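Long-range contact in zinc chaperone AztD (Citrobacter koseri, PDB 6CMK), which carries zinc in the periplasm and hands one zinc ion directly to the solute-binding protein AztC of the AztABCD transport system: residues Leu248-Thr261 with Ile272-Asp284. Sequence-based numbering, arbitrary orientation.
Sequences LPYAKTLPEGSTST and IGNYGPDRIILVD. With EDO (1,2-ethanediol), chain K.
The chain at Thr259 runs past Tyr275 with their CA atoms 5.0 Å apart, and beyond it the backbone N of Asn274 donates to Thr261 O. At the other end the CA atoms of Tyr250 and Val283 are 9.4 Å apart, and the contact there is made by side chains. Tyr275 lies inside the curve of residues 250-259. With CG anti to the backbone N (chi1 -158°), its ring reaches into that curve and the hydroxyl donates to Pro255 O at 2.8 Å, nearly in line with that carbonyl. Gly257 CA sits over one ring face, 4.0 Å from the centroid, in a CH-pi contact. Ile281 CG2 lies over the opposite face, toward the ring's periphery. The edge of Tyr275 points at the face of Tyr250 in a T-shaped stack, planes at 67°. Tyr250 OH accepts from Thr259 N, closing the loop on itself, and also bonds to Cys229 O. Asn274 grips the loop end. Its OD1 takes Ser260 N at 2.8 Å on a lone pair and Thr261 N from above the carbonyl plane. Its ND2 donates to Ser260 OG almost within the amide plane, which fixes the rotation of the amide. Thr259 OG1 donates to Asn274 O at 2.7 Å. Pro255 CG rests over a face of the Arg279 guanidinium, and one water links Arg279 NH2, Glu256 O and Tyr275 O. Arg279 NE bonds to Gln295. Leu248 CD2 meets Val283 CG1 at 3.9 Å. The contact joins two blades of the beta-propeller: 248-261 leaves the outermost strand 244-249 of one and leads to strand 262-264 of the next, packing against the hairpin 271-274/279-283. Ser260 O is hydrogen-bonded to ND1 of His216, a zinc ligand, while strand 291-295 flanks Val283.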
# COMPACT_ATOMS: atom_id res chain seq x y z
N LEU B 248 13.98 -21.74 -8.66
CA LEU B 248 14.35 -22.15 -7.31
C LEU B 248 13.99 -23.62 -7.14
O LEU B 248 12.80 -23.95 -6.99
CB LEU B 248 13.63 -21.29 -6.27
CG LEU B 248 13.83 -21.68 -4.80
CD1 LEU B 248 15.30 -21.59 -4.43
CD2 LEU B 248 12.97 -20.80 -3.92
N PRO B 249 14.94 -24.54 -7.17
CA PRO B 249 14.59 -25.96 -7.01
C PRO B 249 14.15 -26.27 -5.60
O PRO B 249 14.57 -25.63 -4.63
CB PRO B 249 15.88 -26.70 -7.36
CG PRO B 249 16.97 -25.71 -7.18
CD PRO B 249 16.39 -24.35 -7.39
N TYR B 250 13.26 -27.27 -5.47
CA TYR B 250 12.87 -27.74 -4.16
C TYR B 250 14.11 -28.11 -3.36
O TYR B 250 15.02 -28.78 -3.87
CB TYR B 250 11.94 -28.95 -4.26
CG TYR B 250 10.63 -28.64 -4.94
CD1 TYR B 250 9.74 -27.74 -4.38
CD2 TYR B 250 10.30 -29.23 -6.15
CE1 TYR B 250 8.54 -27.44 -5.01
CE2 TYR B 250 9.10 -28.94 -6.78
CZ TYR B 250 8.23 -28.04 -6.21
OH TYR B 250 7.03 -27.74 -6.83
N ALA B 251 14.15 -27.67 -2.10
CA ALA B 251 15.24 -28.01 -1.20
C ALA B 251 15.46 -29.52 -1.17
O ALA B 251 14.52 -30.31 -1.20
CB ALA B 251 14.94 -27.50 0.21
N LYS B 252 16.74 -29.90 -1.09
CA LYS B 252 17.11 -31.31 -1.04
C LYS B 252 16.76 -31.94 0.29
O LYS B 252 16.76 -33.18 0.40
CB LYS B 252 18.61 -31.44 -1.31
CG LYS B 252 19.04 -30.87 -2.66
CD LYS B 252 18.52 -31.71 -3.81
CE LYS B 252 19.38 -32.92 -4.00
NZ LYS B 252 18.68 -34.00 -4.75
N THR B 253 16.47 -31.13 1.30
CA THR B 253 16.01 -31.59 2.60
C THR B 253 14.53 -31.97 2.60
O THR B 253 14.05 -32.50 3.60
CB THR B 253 16.24 -30.51 3.64
OG1 THR B 253 15.63 -29.29 3.21
CG2 THR B 253 17.73 -30.29 3.85
N LEU B 254 13.81 -31.71 1.51
CA LEU B 254 12.41 -32.09 1.47
C LEU B 254 12.26 -33.55 1.05
O LEU B 254 13.09 -34.07 0.30
CB LEU B 254 11.64 -31.21 0.49
CG LEU B 254 11.46 -29.76 0.89
CD1 LEU B 254 10.90 -28.98 -0.28
CD2 LEU B 254 10.55 -29.64 2.10
N PRO B 255 11.20 -34.21 1.51
CA PRO B 255 10.88 -35.55 0.99
C PRO B 255 10.38 -35.45 -0.44
O PRO B 255 10.27 -34.34 -0.97
CB PRO B 255 9.79 -36.04 1.96
CG PRO B 255 9.11 -34.78 2.40
CD PRO B 255 10.17 -33.71 2.44
N GLU B 256 10.07 -36.58 -1.07
CA GLU B 256 9.61 -36.53 -2.45
C GLU B 256 8.24 -35.85 -2.52
O GLU B 256 7.39 -36.03 -1.65
CB GLU B 256 9.55 -37.93 -3.07
CG GLU B 256 8.96 -39.04 -2.22
CD GLU B 256 9.19 -40.41 -2.84
OE1 GLU B 256 8.23 -41.21 -2.91
OE2 GLU B 256 10.34 -40.68 -3.27
N GLY B 257 8.06 -35.05 -3.56
CA GLY B 257 6.81 -34.36 -3.77
C GLY B 257 7.03 -33.16 -4.67
O GLY B 257 8.15 -32.87 -5.10
N SER B 258 5.93 -32.49 -4.97
CA SER B 258 6.00 -31.23 -5.70
C SER B 258 4.71 -30.46 -5.46
O SER B 258 3.74 -31.00 -4.94
CB SER B 258 6.24 -31.44 -7.20
OG SER B 258 5.09 -31.98 -7.83
N THR B 259 4.73 -29.20 -5.86
CA THR B 259 3.64 -28.27 -5.62
C THR B 259 2.84 -28.06 -6.90
O THR B 259 3.42 -27.86 -7.97
CB THR B 259 4.19 -26.92 -5.13
OG1 THR B 259 4.88 -27.12 -3.89
CG2 THR B 259 3.06 -25.92 -4.95
N SER B 260 1.51 -28.10 -6.77
CA SER B 260 0.62 -27.79 -7.87
C SER B 260 -0.35 -26.65 -7.56
O SER B 260 -1.12 -26.27 -8.45
CB SER B 260 -0.17 -29.04 -8.29
OG SER B 260 -0.94 -29.55 -7.21
N THR B 261 -0.34 -26.10 -6.35
CA THR B 261 -1.22 -24.99 -5.99
C THR B 261 -0.47 -24.10 -5.02
O THR B 261 0.18 -24.61 -4.10
CB THR B 261 -2.52 -25.49 -5.33
OG1 THR B 261 -3.04 -26.59 -6.07
CG2 THR B 261 -3.56 -24.38 -5.27
N ILE B 272 3.10 -20.38 0.14
CA ILE B 272 2.74 -21.69 0.67
C ILE B 272 2.24 -22.52 -0.50
O ILE B 272 1.41 -22.05 -1.29
CB ILE B 272 1.69 -21.60 1.78
CG1 ILE B 272 2.26 -20.81 2.97
CG2 ILE B 272 1.28 -23.01 2.25
CD1 ILE B 272 1.25 -20.56 4.06
N GLY B 273 2.77 -23.72 -0.63
CA GLY B 273 2.31 -24.64 -1.64
C GLY B 273 1.82 -25.93 -1.01
O GLY B 273 2.21 -26.27 0.11
N ASN B 274 0.96 -26.65 -1.72
CA ASN B 274 0.77 -28.03 -1.34
C ASN B 274 2.04 -28.82 -1.68
O ASN B 274 2.96 -28.32 -2.34
CB ASN B 274 -0.48 -28.62 -2.02
CG ASN B 274 -0.34 -28.75 -3.53
OD1 ASN B 274 0.37 -28.00 -4.19
ND2 ASN B 274 -1.06 -29.71 -4.09
N TYR B 275 2.11 -30.05 -1.19
CA TYR B 275 3.30 -30.86 -1.39
C TYR B 275 2.89 -32.30 -1.18
O TYR B 275 3.40 -32.99 -0.29
CB TYR B 275 4.43 -30.44 -0.43
CG TYR B 275 5.81 -30.84 -0.92
CD1 TYR B 275 6.39 -30.21 -2.01
CD2 TYR B 275 6.53 -31.85 -0.29
CE1 TYR B 275 7.64 -30.57 -2.47
CE2 TYR B 275 7.79 -32.22 -0.74
CZ TYR B 275 8.34 -31.57 -1.84
OH TYR B 275 9.59 -31.92 -2.30
N GLY B 276 1.97 -32.76 -2.01
CA GLY B 276 1.22 -33.95 -1.73
C GLY B 276 -0.05 -33.57 -1.01
O GLY B 276 -0.25 -32.42 -0.59
N PRO B 277 -0.95 -34.53 -0.84
CA PRO B 277 -2.31 -34.19 -0.38
C PRO B 277 -2.41 -33.82 1.09
O PRO B 277 -3.39 -33.17 1.47
CB PRO B 277 -3.11 -35.47 -0.70
CG PRO B 277 -2.10 -36.55 -0.85
CD PRO B 277 -0.83 -35.92 -1.32
N ASP B 278 -1.42 -34.17 1.94
CA ASP B 278 -1.51 -33.86 3.36
C ASP B 278 -0.27 -33.12 3.86
O ASP B 278 0.00 -33.10 5.06
CB ASP B 278 -1.73 -35.13 4.20
CG ASP B 278 -0.58 -36.12 4.10
OD1 ASP B 278 0.38 -35.87 3.34
OD2 ASP B 278 -0.64 -37.16 4.78
N ARG B 279 0.47 -32.47 2.97
CA ARG B 279 1.63 -31.68 3.35
C ARG B 279 1.56 -30.33 2.66
O ARG B 279 0.95 -30.20 1.60
CB ARG B 279 2.93 -32.38 2.95
CG ARG B 279 3.23 -33.63 3.74
CD ARG B 279 4.23 -34.51 3.00
NE ARG B 279 4.83 -35.50 3.89
CZ ARG B 279 5.66 -36.45 3.50
NH1 ARG B 279 6.16 -37.30 4.39
NH2 ARG B 279 5.99 -36.58 2.22
N ILE B 280 2.16 -29.32 3.29
CA ILE B 280 2.38 -28.03 2.64
C ILE B 280 3.84 -27.65 2.82
O ILE B 280 4.53 -28.15 3.71
CB ILE B 280 1.46 -26.91 3.20
CG1 ILE B 280 1.65 -26.72 4.71
CG2 ILE B 280 0.01 -27.20 2.87
CD1 ILE B 280 0.83 -25.56 5.31
N ILE B 281 4.32 -26.76 1.95
CA ILE B 281 5.64 -26.18 2.12
C ILE B 281 5.50 -24.67 2.21
O ILE B 281 4.64 -24.06 1.57
CB ILE B 281 6.64 -26.55 1.00
CG1 ILE B 281 6.04 -26.32 -0.39
CG2 ILE B 281 7.14 -27.98 1.18
CD1 ILE B 281 7.09 -26.29 -1.49
N LEU B 282 6.37 -24.09 3.02
CA LEU B 282 6.50 -22.65 3.18
C LEU B 282 7.80 -22.25 2.51
O LEU B 282 8.84 -22.88 2.74
CB LEU B 282 6.52 -22.27 4.65
CG LEU B 282 5.24 -22.34 5.50
CD1 LEU B 282 4.56 -23.68 5.43
CD2 LEU B 282 5.63 -22.01 6.93
N VAL B 283 7.74 -21.22 1.67
CA VAL B 283 8.87 -20.84 0.84
C VAL B 283 9.16 -19.36 1.05
O VAL B 283 8.26 -18.53 0.90
CB VAL B 283 8.62 -21.12 -0.66
CG1 VAL B 283 9.91 -20.94 -1.44
CG2 VAL B 283 8.07 -22.53 -0.85
N ASP B 284 10.41 -19.04 1.37
CA ASP B 284 10.86 -17.65 1.48
C ASP B 284 11.69 -17.30 0.25
O ASP B 284 12.87 -17.69 0.17
CB ASP B 284 11.67 -17.46 2.76
CG ASP B 284 12.03 -16.00 3.00
OD1 ASP B 284 11.92 -15.18 2.06
OD2 ASP B 284 12.42 -15.68 4.14
C1 EDO K . 14.23 -33.13 -3.93
O1 EDO K . 13.90 -31.98 -3.14
C2 EDO K . 13.73 -32.93 -5.36
O2 EDO K . 12.93 -34.05 -5.74
O HOH W 1 5.23 -35.26 -0.06